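PDB 3O0D: triacylglycerol lipase from Yarrowia lipolytica, which probably hydrolyses the ester bonds of triacylglycerols, as an extracellular, glycosylated lipase of the alpha/beta-hydrolase fold. Local coordinates for residues T96-M101 with P233-W238; C123-G128 with A195-W200; L187-V192 with Y241-G246; K203-Q208 with R220-I225; S245-I250 with K271-G276. All coordinates share one frame; numbering follows the deposited sequence. Where two conformers were deposited one is given.

How the contacts relate
Contact 3 (187-192 with 241-246) lies deepest, its centre about 9 Å from the centre of the chain, and holds the potassium ion. Contact 1 joins it through two probable hydrogen bonds, Pro233 O to His243 NE2 at 2.7 Å and Val235 O to Ile191 N at 2.8 Å; contact 2 joins it through His126 N and Val192 O, 3.0 Å apart. Contacts 2 and 4 use successive parts of helix 195-206, and contacts 4 and 5 meet where strands 222-227 and 247-250 pair in the central sheet. Ile98, Pro190 and Ser274, from contacts 1, 3 and 5, lie near, without touching, the probable Ser162-His289-Asp230 triad.

Contact 1 (T96-M101 with P233-W238)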
# COMPACT_ATOMS: atom_id res chain seq x y z
N THR A 96 10.51 13.40 3.57
CA THR A 96 11.10 14.70 3.21
C THR A 96 11.41 14.68 1.72
O THR A 96 11.09 15.64 1.02
CB THR A 96 12.36 15.07 4.04
OG1 THR A 96 12.04 15.12 5.45
CG2 THR A 96 12.84 16.45 3.61
N ASP A 97 12.01 13.60 1.21
CA ASP A 97 12.24 13.54 -0.22
C ASP A 97 11.01 13.63 -1.06
O ASP A 97 10.95 14.30 -2.09
CB ASP A 97 12.97 12.26 -0.52
CG ASP A 97 13.82 12.40 -1.66
OD1 ASP A 97 13.25 12.54 -2.78
OD2 ASP A 97 15.06 12.36 -1.43
N ILE A 98 9.95 12.90 -0.68
CA ILE A 98 8.77 12.92 -1.49
C ILE A 98 8.06 14.28 -1.53
O ILE A 98 7.48 14.67 -2.56
CB ILE A 98 7.78 11.86 -0.90
CG1 ILE A 98 8.38 10.48 -0.99
CG2 ILE A 98 6.39 12.00 -1.47
CD1 ILE A 98 7.51 9.43 -0.08
N ARG A 99 8.09 14.96 -0.39
CA ARG A 99 7.38 16.22 -0.12
C ARG A 99 8.04 17.39 -0.88
O ARG A 99 7.36 18.24 -1.44
CB ARG A 99 7.45 16.47 1.39
CG ARG A 99 6.34 17.33 1.99
CD ARG A 99 6.46 17.32 3.51
NE ARG A 99 7.71 17.89 3.99
CZ ARG A 99 8.09 17.93 5.27
NH1 ARG A 99 7.31 17.42 6.22
NH2 ARG A 99 9.24 18.50 5.61
N ILE A 100 9.36 17.38 -0.93
CA ILE A 100 10.20 18.52 -1.36
C ILE A 100 10.90 18.35 -2.72
O ILE A 100 11.08 19.33 -3.45
CB ILE A 100 11.32 18.83 -0.26
CG1 ILE A 100 10.76 18.94 1.19
CG2 ILE A 100 12.14 20.05 -0.60
CD1 ILE A 100 9.64 20.04 1.36
N MET A 101 11.33 17.13 -3.04
CA MET A 101 12.04 16.84 -4.30
C MET A 101 11.08 16.54 -5.48
O MET A 101 10.20 15.65 -5.40
CB MET A 101 13.04 15.70 -4.08
CG MET A 101 14.08 15.90 -2.91
SD MET A 101 15.43 17.11 -3.21
CE MET A 101 14.60 18.72 -3.11
N PRO A 233 -0.59 10.60 2.32
CA PRO A 233 -1.53 10.43 1.21
C PRO A 233 -1.96 11.68 0.42
O PRO A 233 -2.75 11.62 -0.53
CB PRO A 233 -2.75 9.75 1.92
CG PRO A 233 -2.11 9.00 3.04
CD PRO A 233 -1.14 10.07 3.58
N GLN A 234 -1.50 12.87 0.87
CA GLN A 234 -1.71 14.09 0.18
C GLN A 234 -0.51 14.57 -0.66
O GLN A 234 -0.70 15.57 -1.38
CB GLN A 234 -2.06 15.23 1.17
CG GLN A 234 -3.21 14.79 2.20
CD GLN A 234 -3.76 16.01 2.95
OE1 GLN A 234 -3.45 16.18 4.12
NE2 GLN A 234 -4.48 16.88 2.24
N VAL A 235 0.62 13.91 -0.57
CA VAL A 235 1.81 14.28 -1.39
C VAL A 235 2.24 13.14 -2.32
O VAL A 235 1.80 12.01 -2.18
CB VAL A 235 2.97 14.67 -0.45
CG1 VAL A 235 2.55 15.77 0.44
CG2 VAL A 235 3.43 13.51 0.35
N PRO A 236 3.07 13.42 -3.33
CA PRO A 236 3.47 14.78 -3.68
C PRO A 236 2.23 15.44 -4.32
O PRO A 236 1.36 14.76 -4.93
CB PRO A 236 4.54 14.56 -4.77
CG PRO A 236 4.60 13.14 -5.05
CD PRO A 236 3.57 12.36 -4.24
N PHE A 237 2.12 16.72 -4.17
CA PHE A 237 0.98 17.41 -4.80
C PHE A 237 1.27 18.24 -6.08
O PHE A 237 0.38 18.97 -6.56
CB PHE A 237 0.34 18.32 -3.76
CG PHE A 237 1.32 19.11 -2.96
CD1 PHE A 237 1.28 19.10 -1.58
CD2 PHE A 237 2.25 19.92 -3.60
CE1 PHE A 237 2.15 19.86 -0.83
CE2 PHE A 237 3.14 20.67 -2.84
CZ PHE A 237 3.06 20.64 -1.46
N TRP A 238 2.47 18.14 -6.64
CA TRP A 238 2.76 18.86 -7.86
C TRP A 238 1.46 18.65 -8.68
O TRP A 238 1.06 17.50 -8.97
CB TRP A 238 4.01 18.29 -8.56
CG TRP A 238 5.11 17.87 -7.58
CD1 TRP A 238 5.79 16.66 -7.49
CD2 TRP A 238 5.61 18.66 -6.49
NE1 TRP A 238 6.70 16.69 -6.44
CE2 TRP A 238 6.58 17.89 -5.80
CE3 TRP A 238 5.34 19.96 -6.06
CZ2 TRP A 238 7.27 18.39 -4.70
CZ3 TRP A 238 6.03 20.44 -4.97
CH2 TRP A 238 6.97 19.66 -4.30
O HOH W 1 4.60 17.58 -2.84
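Apolar packing joins Ile98, on the inner side of helix 91-100, to the loop that carries Val235 and Pro236. The CG2 methyl of Ile98 stands anti to its own backbone N and meets Val235 CG2 at 3.8 Å, the two side chains crossing at about a right angle; the same methyl also touches the proline ring at CD. Branched aliphatic residues suit this buried place because each offers a methyl close to the backbone. Pro236, preceded by a cis peptide bond, has a compact ring that fits beside the helix, with its CB 3.7 Å from Ile98 O.

Carbonyl oxygens near the helix end form the second group of contacts. The long flat indole of Trp238 can reach across several of them from the loop: its six-membered part comes obliquely, and CH2 lies 3.2 Å from Arg99 O. Its NE1 is 3.8 Å from Met101 O, where the chain leaves helical geometry.

The polar link is made by water. One molecule donates to Arg99 O at 3.2 Å and accepts from Phe237 N at 2.9 Å. It sits over the centre of the Phe237 ring and, nearer the rim, over the face of Trp238.

Together these contacts fasten the C-terminal end of a surface helix to the loop between strands 222-227 and 247-250 of the alpha/beta-hydrolase core.

Contact 2 (C123-G128 with A195-W200); sequences CLVHNG and AGFANW
Phe197 projects from the first turns of helix 195-206 toward strand 124-126, so that in this class 3 lipase domain a helix of the alpha/beta-hydrolase fold packs beside the small two-stranded sheet. Its ring is the bump, and the hollow that takes it is formed by Cys123, the carbonyl of Leu124 and Val125. In the conformer given, Val125 CG1 rests over one face, 3.6 Å from the ring centroid and 21° off the normal, a CH-pi contact. Because CG of Phe197 is anti to the backbone N (chi1 172°), the ring extends out from the helix into this hollow. Leu124 O packs against the root of the side chain, 3.6 Å from Phe197 CB.

The CA atoms of Cys123 and Phe197 are 4.2 Å apart. Leu170 and Ile173 of helix 163-177 also touch the phenylalanine, a buried setting that suits a large apolar ring.

One turn further on, Trp200 supplies a second wall. Cys123, which can also form a disulfide with Cys120, has its sulfur between the two aromatics in the conformer given: SG approaches Trp200 obliquely, 3.7 Å from CE3, while meeting the Phe197 ring at its edge, 3.5 Å from CD1.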
# COMPACT_ATOMS: atom_id res chain seq x y z
N CYS A 123 0.67 6.88 -18.97
CA CYS A 123 0.71 6.22 -17.64
C CYS A 123 2.05 6.52 -16.96
O CYS A 123 2.97 5.66 -16.96
CB CYS A 123 0.52 4.69 -17.81
SG CYS A 123 0.67 3.66 -16.32
N LEU A 124 2.17 7.73 -16.39
CA LEU A 124 3.38 8.28 -15.88
C LEU A 124 3.39 8.24 -14.33
O LEU A 124 2.36 8.56 -13.69
CB LEU A 124 3.51 9.75 -16.31
CG LEU A 124 3.47 10.03 -17.84
CD1 LEU A 124 3.71 11.50 -18.10
CD2 LEU A 124 4.48 9.24 -18.52
N VAL A 125 4.54 7.85 -13.79
CA VAL A 125 4.68 7.67 -12.37
C VAL A 125 6.00 8.22 -11.85
O VAL A 125 7.07 8.17 -12.52
CB VAL A 125 4.60 6.21 -12.08
CG1 VAL A 125 3.18 5.68 -12.39
CG2 VAL A 125 5.55 5.53 -12.98
N HIS A 126 5.93 8.72 -10.62
CA HIS A 126 7.10 9.31 -9.97
C HIS A 126 8.31 8.39 -10.07
O HIS A 126 8.29 7.17 -9.79
CB HIS A 126 6.60 9.46 -8.52
CG HIS A 126 7.52 10.14 -7.53
ND1 HIS A 126 8.52 9.46 -6.87
CD2 HIS A 126 7.36 11.31 -6.85
CE1 HIS A 126 9.04 10.25 -5.92
NE2 HIS A 126 8.33 11.37 -5.87
N ASN A 127 9.43 8.95 -10.52
CA ASN A 127 10.58 8.11 -10.79
C ASN A 127 11.14 7.42 -9.56
O ASN A 127 11.76 6.34 -9.61
CB ASN A 127 11.67 8.99 -11.43
CG ASN A 127 12.90 8.20 -11.82
N GLY A 128 10.96 8.03 -8.41
CA GLY A 128 11.34 7.42 -7.18
C GLY A 128 10.49 6.15 -6.88
O GLY A 128 11.02 5.20 -6.40
N ALA A 195 -2.85 11.80 -13.91
CA ALA A 195 -4.27 11.51 -14.17
C ALA A 195 -4.40 10.33 -15.13
O ALA A 195 -5.21 9.44 -14.94
CB ALA A 195 -5.03 12.75 -14.66
N GLY A 196 -3.56 10.29 -16.17
CA GLY A 196 -3.52 9.08 -16.98
C GLY A 196 -3.34 7.79 -16.21
O GLY A 196 -4.14 6.88 -16.39
N PHE A 197 -2.31 7.71 -15.35
CA PHE A 197 -2.04 6.54 -14.54
C PHE A 197 -3.25 6.27 -13.61
O PHE A 197 -3.77 5.15 -13.55
CB PHE A 197 -0.78 6.78 -13.72
CG PHE A 197 -0.49 5.71 -12.69
CD1 PHE A 197 0.05 4.50 -13.03
CD2 PHE A 197 -0.85 5.95 -11.36
CE1 PHE A 197 0.31 3.54 -12.06
CE2 PHE A 197 -0.60 4.97 -10.31
CZ PHE A 197 -0.03 3.81 -10.65
N ALA A 198 -3.72 7.31 -12.94
CA ALA A 198 -4.79 7.10 -11.91
C ALA A 198 -6.05 6.52 -12.60
O ALA A 198 -6.67 5.61 -12.07
CB ALA A 198 -5.10 8.44 -11.26
N ASN A 199 -6.45 7.08 -13.74
CA ASN A 199 -7.66 6.62 -14.39
C ASN A 199 -7.50 5.24 -15.00
O ASN A 199 -8.48 4.44 -14.99
CB ASN A 199 -8.12 7.65 -15.42
CG ASN A 199 -8.59 8.95 -14.77
OD1 ASN A 199 -8.24 10.05 -15.22
ND2 ASN A 199 -9.42 8.84 -13.71
N TRP A 200 -6.28 4.91 -15.42
CA TRP A 200 -6.00 3.65 -15.98
C TRP A 200 -6.05 2.57 -14.88
O TRP A 200 -6.69 1.50 -15.07
CB TRP A 200 -4.66 3.69 -16.71
CG TRP A 200 -4.15 2.30 -17.13
CD1 TRP A 200 -4.59 1.57 -18.22
CD2 TRP A 200 -3.15 1.53 -16.53
NE1 TRP A 200 -3.92 0.40 -18.31
CE2 TRP A 200 -3.03 0.34 -17.28
CE3 TRP A 200 -2.32 1.71 -15.42
CZ2 TRP A 200 -2.09 -0.66 -16.96
CZ3 TRP A 200 -1.41 0.72 -15.10
CH2 TRP A 200 -1.31 -0.46 -15.86

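Contact 3 (L187-V192 with Y241-G246); sequences LGQPIV and YQHCSG. With K (potassium ion), chain N.
Ile191 fits tightly against His243, its CG1 lying 3.6 Å from the centroid of the imidazole and 15° off the ring normal, a CH-pi contact over one face. The other branch, CG2, reaches past the ring to the chain, 3.2 Å from Gln242 C and 3.7 Å from Tyr241 CB. With CG1 beside the backbone N and CG2 anti to it, the beta-branched side chain covers the ring and the neighbouring backbone at once. On this side the Tyr241 ring brings its edge to Val192 O, 4.0 Å from CE2. Gln189 O comes to the imidazole edge, 3.4 Å from His243 CE1. Ile191 O is buried here without a hydrogen-bonding partner in the model.

The whole contact is buried, but around the potassium ion apolar touching gives way to polar coordination. The metal lies in the imidazole plane, 3.1 Å from His243 ND1, while NE2 of that ring bonds Pro233 O; a water and the amide end of Gln189 complete the ligands in this contact. That water donates to Gln242 O at 2.6 Å.

These loops, following parallel strands 183-187 and 222-227, make a buried metal site within the alpha/beta-hydrolase fold.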
# COMPACT_ATOMS: atom_id res chain seq x y z
N LEU A 187 -1.40 1.37 3.00
CA LEU A 187 -1.73 2.23 4.18
C LEU A 187 -0.80 3.43 4.11
O LEU A 187 0.43 3.25 3.99
CB LEU A 187 -1.47 1.44 5.45
CG LEU A 187 -2.33 0.13 5.52
CD1 LEU A 187 -1.43 -1.13 5.26
CD2 LEU A 187 -2.86 -0.05 7.03
N GLY A 188 -1.39 4.61 4.21
CA GLY A 188 -0.58 5.82 4.33
C GLY A 188 0.19 6.00 2.97
O GLY A 188 1.37 6.41 2.99
N GLN A 189 -0.43 5.59 1.87
CA GLN A 189 0.28 5.60 0.57
C GLN A 189 0.29 6.94 -0.11
O GLN A 189 -0.73 7.57 -0.31
CB GLN A 189 -0.45 4.61 -0.33
CG GLN A 189 0.19 4.46 -1.82
CD GLN A 189 -0.94 4.30 -2.79
OE1 GLN A 189 -1.77 3.40 -2.58
NE2 GLN A 189 -1.06 5.22 -3.76
N PRO A 190 1.49 7.42 -0.55
CA PRO A 190 1.57 8.72 -1.22
C PRO A 190 0.98 8.62 -2.65
O PRO A 190 0.73 7.46 -3.14
CB PRO A 190 3.11 8.99 -1.24
CG PRO A 190 3.77 7.60 -1.27
CD PRO A 190 2.76 6.71 -0.40
N ILE A 191 0.68 9.76 -3.30
CA ILE A 191 0.17 9.75 -4.67
C ILE A 191 1.27 9.26 -5.63
O ILE A 191 2.39 9.77 -5.59
CB ILE A 191 -0.25 11.16 -5.05
CG1 ILE A 191 -1.24 11.73 -4.07
CG2 ILE A 191 -0.97 11.13 -6.46
CD1 ILE A 191 -1.40 13.26 -4.18
N VAL A 192 0.98 8.26 -6.44
CA VAL A 192 1.98 7.57 -7.21
C VAL A 192 2.25 8.22 -8.62
O VAL A 192 3.43 8.26 -9.10
CB VAL A 192 1.59 6.05 -7.28
CG1 VAL A 192 2.43 5.34 -8.27
CG2 VAL A 192 1.85 5.41 -5.80
N TYR A 241 -0.15 15.27 -10.31
CA TYR A 241 -0.31 14.02 -9.50
C TYR A 241 -1.76 13.92 -9.06
O TYR A 241 -2.35 14.92 -8.60
CB TYR A 241 0.51 14.08 -8.22
CG TYR A 241 1.95 13.77 -8.44
CD1 TYR A 241 2.86 14.79 -8.78
CD2 TYR A 241 2.42 12.46 -8.36
CE1 TYR A 241 4.20 14.49 -9.01
CE2 TYR A 241 3.76 12.17 -8.61
CZ TYR A 241 4.64 13.19 -8.93
OH TYR A 241 5.96 12.86 -9.18
N GLN A 242 -2.32 12.72 -9.12
CA GLN A 242 -3.61 12.51 -8.51
C GLN A 242 -3.72 11.00 -8.15
O GLN A 242 -3.16 10.15 -8.80
CB GLN A 242 -4.77 12.94 -9.40
CG GLN A 242 -4.96 12.15 -10.64
CD GLN A 242 -6.21 12.60 -11.45
OE1 GLN A 242 -6.33 13.77 -11.83
NE2 GLN A 242 -7.11 11.67 -11.73
N HIS A 243 -4.51 10.70 -7.12
CA HIS A 243 -4.71 9.34 -6.75
C HIS A 243 -5.70 8.61 -7.67
O HIS A 243 -6.59 9.23 -8.30
CB HIS A 243 -5.36 9.31 -5.35
CG HIS A 243 -4.38 9.30 -4.16
ND1 HIS A 243 -3.38 8.38 -3.98
CD2 HIS A 243 -4.33 10.13 -3.08
CE1 HIS A 243 -2.77 8.61 -2.81
NE2 HIS A 243 -3.33 9.68 -2.25
N CYS A 244 -5.54 7.31 -7.69
CA CYS A 244 -6.62 6.44 -8.13
C CYS A 244 -7.72 6.40 -7.07
O CYS A 244 -7.57 6.93 -5.94
CB CYS A 244 -6.04 5.04 -8.38
SG CYS A 244 -5.50 4.14 -6.87
N SER A 245 -8.85 5.82 -7.46
CA SER A 245 -9.97 5.66 -6.47
C SER A 245 -9.64 4.55 -5.46
O SER A 245 -8.74 3.74 -5.64
CB SER A 245 -11.25 5.25 -7.18
OG SER A 245 -11.54 6.31 -8.09
N GLY A 246 -10.51 4.46 -4.45
CA GLY A 246 -10.37 3.33 -3.57
C GLY A 246 -10.02 3.65 -2.09
O GLY A 246 -9.64 2.76 -1.35
K K N . -2.53 6.47 -6.25
O HOH W 2 -1.59 8.03 -8.77

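Contact 4 (K203-Q208 with R220-I225); sequences KLFFGQ and RKLYRI
The Phe205 ring receives Leu222 CD2 over one face, 4.2 Å from its centroid in a CH-pi contact, while Lys221 O approaches it obliquely. Phe206 turns its ring differently: the CB of Phe205 stands over the centre of one face, Leu222 O lies at the edge in plane, and Arg220 NE is also near the edge, 3.8 Å from CE1. The guanidinium carries CE1 of Phe206 over one face, the two planes being 88° apart, and Tyr223 CE1 covers the opposite face.

The forked side chain of Leu222 suits the gap between the two phenylalanines, with CB 3.7 Å from Phe206 CZ and 3.9 Å from Phe205 CD1. Chi1 of 179° sends CG out toward the helix, and chi2 near 57° then turns CD2 to the Phe205 face. This apolar wedge packs the end of helix 195-206 on strand 222-227, in the beta-alpha-beta crossover that starts from strand 183-187.

The long, extended chain of Arg220 lets it grip Leu222 O side-on with NE at 3.0 Å and NH2 at 3.2 Å, while NH1 bonds Val213 O and Lys215 O. A water donates to Phe205 O at 2.7 Å and accepts from Lys221 N.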
# COMPACT_ATOMS: atom_id res chain seq x y z
N LYS A 203 -9.62 1.88 -14.16
CA LYS A 203 -10.19 0.94 -15.13
C LYS A 203 -9.73 -0.47 -14.88
O LYS A 203 -10.51 -1.41 -15.01
CB LYS A 203 -9.80 1.39 -16.56
CG LYS A 203 -10.46 2.65 -16.96
CD LYS A 203 -10.13 3.03 -18.47
CE LYS A 203 -9.98 4.54 -18.61
NZ LYS A 203 -10.16 5.17 -20.01
N LEU A 204 -8.44 -0.65 -14.54
CA LEU A 204 -7.81 -1.91 -14.39
C LEU A 204 -8.47 -2.61 -13.21
O LEU A 204 -8.83 -3.79 -13.27
CB LEU A 204 -6.29 -1.79 -14.22
CG LEU A 204 -5.38 -2.98 -14.06
CD1 LEU A 204 -5.25 -3.83 -15.38
CD2 LEU A 204 -4.00 -2.55 -13.67
N PHE A 205 -8.64 -1.89 -12.10
CA PHE A 205 -9.12 -2.59 -10.89
C PHE A 205 -10.60 -2.54 -10.68
O PHE A 205 -11.12 -3.44 -10.00
CB PHE A 205 -8.43 -2.03 -9.59
CG PHE A 205 -7.09 -2.62 -9.36
CD1 PHE A 205 -6.94 -3.80 -8.62
CD2 PHE A 205 -5.94 -2.03 -9.87
CE1 PHE A 205 -5.70 -4.38 -8.41
CE2 PHE A 205 -4.73 -2.57 -9.64
CZ PHE A 205 -4.56 -3.75 -8.90
N PHE A 206 -11.26 -1.48 -11.12
CA PHE A 206 -12.69 -1.29 -10.81
C PHE A 206 -13.53 -1.39 -12.06
O PHE A 206 -14.78 -1.34 -12.01
CB PHE A 206 -12.91 0.05 -10.12
CG PHE A 206 -12.11 0.19 -8.83
CD1 PHE A 206 -12.39 -0.61 -7.70
CD2 PHE A 206 -11.16 1.14 -8.70
CE1 PHE A 206 -11.62 -0.44 -6.54
CE2 PHE A 206 -10.37 1.28 -7.55
CZ PHE A 206 -10.61 0.48 -6.47
N GLY A 207 -12.84 -1.45 -13.18
CA GLY A 207 -13.49 -1.66 -14.47
C GLY A 207 -14.05 -0.43 -15.20
O GLY A 207 -14.58 -0.61 -16.30
N GLN A 208 -13.99 0.79 -14.64
CA GLN A 208 -14.48 1.99 -15.34
C GLN A 208 -13.83 3.15 -14.67
O GLN A 208 -13.29 2.97 -13.54
CB GLN A 208 -15.99 2.10 -15.23
CG GLN A 208 -16.51 2.22 -13.79
CD GLN A 208 -18.02 2.37 -13.71
OE1 GLN A 208 -18.55 3.46 -13.44
NE2 GLN A 208 -18.73 1.27 -13.95
N ARG A 220 -13.61 -7.26 -4.76
CA ARG A 220 -12.87 -5.98 -4.92
C ARG A 220 -11.43 -6.20 -4.59
O ARG A 220 -11.13 -6.94 -3.66
CB ARG A 220 -13.47 -5.02 -3.88
CG ARG A 220 -12.61 -3.72 -3.88
CD ARG A 220 -13.47 -2.63 -3.30
NE ARG A 220 -12.52 -1.49 -2.99
CZ ARG A 220 -12.94 -0.34 -2.50
NH1 ARG A 220 -14.26 -0.06 -2.30
NH2 ARG A 220 -12.01 0.60 -2.17
N LYS A 221 -10.48 -5.55 -5.31
CA LYS A 221 -9.16 -5.99 -5.07
C LYS A 221 -8.22 -4.83 -4.75
O LYS A 221 -7.01 -5.07 -4.75
CB LYS A 221 -8.59 -6.68 -6.36
CG LYS A 221 -9.35 -8.04 -6.66
CD LYS A 221 -9.03 -9.06 -5.61
CE LYS A 221 -10.22 -10.11 -5.43
NZ LYS A 221 -10.31 -10.98 -6.56
N LEU A 222 -8.78 -3.63 -4.57
CA LEU A 222 -7.88 -2.46 -4.28
C LEU A 222 -8.46 -1.66 -3.15
O LEU A 222 -9.59 -1.14 -3.26
CB LEU A 222 -7.66 -1.60 -5.52
CG LEU A 222 -6.77 -0.35 -5.33
CD1 LEU A 222 -5.43 -0.67 -4.78
CD2 LEU A 222 -6.62 0.23 -6.74
N TYR A 223 -7.65 -1.47 -2.13
CA TYR A 223 -8.06 -0.51 -1.05
C TYR A 223 -6.84 0.34 -0.67
O TYR A 223 -5.77 -0.22 -0.38
CB TYR A 223 -8.46 -1.30 0.22
CG TYR A 223 -9.61 -2.31 -0.00
CD1 TYR A 223 -10.93 -1.86 0.16
CD2 TYR A 223 -9.34 -3.58 -0.49
CE1 TYR A 223 -12.03 -2.75 -0.08
CE2 TYR A 223 -10.42 -4.45 -0.72
CZ TYR A 223 -11.72 -4.00 -0.48
OH TYR A 223 -12.77 -4.90 -0.65
N ARG A 224 -7.07 1.64 -0.54
CA ARG A 224 -6.00 2.64 -0.10
C ARG A 224 -6.48 3.21 1.26
O ARG A 224 -7.34 4.10 1.29
CB ARG A 224 -5.92 3.82 -1.04
CG ARG A 224 -5.28 3.40 -2.44
CD ARG A 224 -4.82 4.78 -3.16
NE ARG A 224 -5.97 5.65 -3.53
CZ ARG A 224 -6.41 6.73 -2.81
NH1 ARG A 224 -5.79 7.09 -1.67
NH2 ARG A 224 -7.48 7.44 -3.20
N ILE A 225 -5.91 2.65 2.32
CA ILE A 225 -6.28 3.10 3.67
C ILE A 225 -5.52 4.39 4.00
O ILE A 225 -4.31 4.41 3.82
CB ILE A 225 -5.98 2.01 4.72
CG1 ILE A 225 -6.67 0.65 4.36
CG2 ILE A 225 -6.54 2.49 6.10
CD1 ILE A 225 -6.29 -0.59 5.31
O HOH W 3 -11.28 -4.39 -7.49

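Contact 5 (S245-I250 with K271-G276)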
# COMPACT_ATOMS: atom_id res chain seq x y z
N SER A 245 -8.85 5.82 -7.46
CA SER A 245 -9.97 5.66 -6.47
C SER A 245 -9.64 4.55 -5.46
O SER A 245 -8.74 3.74 -5.64
CB SER A 245 -11.25 5.25 -7.18
OG SER A 245 -11.54 6.31 -8.09
N GLY A 246 -10.51 4.46 -4.45
CA GLY A 246 -10.37 3.33 -3.57
C GLY A 246 -10.02 3.65 -2.09
O GLY A 246 -9.64 2.76 -1.35
N GLU A 247 -10.18 4.92 -1.72
CA GLU A 247 -9.79 5.38 -0.38
C GLU A 247 -10.71 4.79 0.74
O GLU A 247 -11.95 4.77 0.56
CB GLU A 247 -9.89 6.91 -0.33
CG GLU A 247 -9.45 7.48 1.08
CD GLU A 247 -9.32 8.98 1.10
OE1 GLU A 247 -9.87 9.68 0.18
OE2 GLU A 247 -8.67 9.52 2.05
N VAL A 248 -10.06 4.27 1.81
CA VAL A 248 -10.73 3.86 3.06
C VAL A 248 -10.10 4.73 4.19
O VAL A 248 -8.92 4.71 4.37
CB VAL A 248 -10.33 2.46 3.35
CG1 VAL A 248 -11.01 1.99 4.71
CG2 VAL A 248 -10.83 1.53 2.13
N PHE A 249 -10.91 5.54 4.86
CA PHE A 249 -10.38 6.62 5.71
C PHE A 249 -10.70 6.27 7.15
O PHE A 249 -11.86 6.02 7.50
CB PHE A 249 -11.12 7.88 5.34
CG PHE A 249 -10.67 9.12 6.08
CD1 PHE A 249 -9.31 9.57 5.93
CD2 PHE A 249 -11.58 9.83 6.82
CE1 PHE A 249 -8.96 10.85 6.50
CE2 PHE A 249 -11.24 11.02 7.44
CZ PHE A 249 -9.90 11.53 7.26
N ILE A 250 -9.65 6.36 7.98
CA ILE A 250 -9.83 6.19 9.44
C ILE A 250 -10.04 7.60 9.97
O ILE A 250 -9.05 8.37 10.07
CB ILE A 250 -8.58 5.62 10.03
CG1 ILE A 250 -8.28 4.21 9.47
CG2 ILE A 250 -8.72 5.54 11.57
CD1 ILE A 250 -6.84 3.72 9.88
N LYS A 271 -13.20 15.53 0.35
CA LYS A 271 -12.90 16.44 1.48
C LYS A 271 -13.50 15.87 2.76
O LYS A 271 -13.26 16.43 3.89
CB LYS A 271 -13.50 17.83 1.27
CG LYS A 271 -12.87 18.61 0.11
CD LYS A 271 -11.60 19.29 0.39
CE LYS A 271 -11.21 20.25 -0.82
NZ LYS A 271 -12.21 21.33 -1.27
N GLN A 272 -14.32 14.81 2.65
CA GLN A 272 -14.73 14.15 3.92
C GLN A 272 -13.64 13.20 4.43
O GLN A 272 -13.69 12.69 5.58
CB GLN A 272 -16.04 13.37 3.68
CG GLN A 272 -17.26 14.22 3.75
CD GLN A 272 -17.53 14.65 5.19
OE1 GLN A 272 -17.59 13.80 6.12
NE2 GLN A 272 -17.75 15.95 5.39
N CYS A 273 -12.64 12.95 3.60
CA CYS A 273 -11.54 12.03 3.84
C CYS A 273 -10.16 12.75 3.85
O CYS A 273 -10.11 13.81 4.34
CB CYS A 273 -11.56 10.83 2.91
SG CYS A 273 -13.23 10.12 3.03
N SER A 274 -9.10 12.13 3.36
CA SER A 274 -7.71 12.70 3.43
C SER A 274 -7.60 14.13 2.92
O SER A 274 -6.94 14.99 3.55
CB SER A 274 -6.76 11.95 2.54
OG SER A 274 -6.28 10.86 3.20
N ALA A 275 -8.28 14.38 1.77
CA ALA A 275 -8.22 15.71 1.15
C ALA A 275 -8.74 16.81 2.05
O ALA A 275 -8.43 18.02 1.82
CB ALA A 275 -8.95 15.74 -0.24
N GLY A 276 -9.61 16.46 2.99
CA GLY A 276 -10.17 17.40 3.98
C GLY A 276 -9.35 17.59 5.30
O GLY A 276 -9.83 18.37 6.20
O HOH W 4 -9.28 12.42 -0.29
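Glu247 OE2 is gripped by the backbone N of Ser274 and, in the conformer given, by its hydroxyl, each at 3.0 Å. The two donors reach it from opposite faces of the carboxylate plane: the amide on the syn side, 24° out of plane, and OG nearly along the C-O direction. Thr226 OG1 of the adjoining strand bonds the same oxygen, and so many donors would probably favour the charged form of the acid. The contact joins strand 247-250 of the central alpha/beta-hydrolase sheet to the loop after strand 269-270, at the start of a short 3-10 segment. A glutamate suits the place because its extended chain, with CG anti to the backbone N (chi1 -179°), spans the gap to that segment's first amide. The other oxygen, OE1, accepts from a water at 2.8 Å, which in turn accepts from Ala275 N.

Two residues along the strand, on the same side of it, Phe249 lays its ring flat under Cys273. The broad ring suits this turn because backbone as well as side chain rests on it: Ser274 N comes within 3.4 Å of CE1, obliquely, and Cys273 CB lies 3.7 Å from CG. The sulfur of Cys273, in a disulfide with Cys265, also approaches the ring obliquely. Directly above its centre stands Cys273 CA, 3.5 Å from the Phe249 centroid and 4° off the normal.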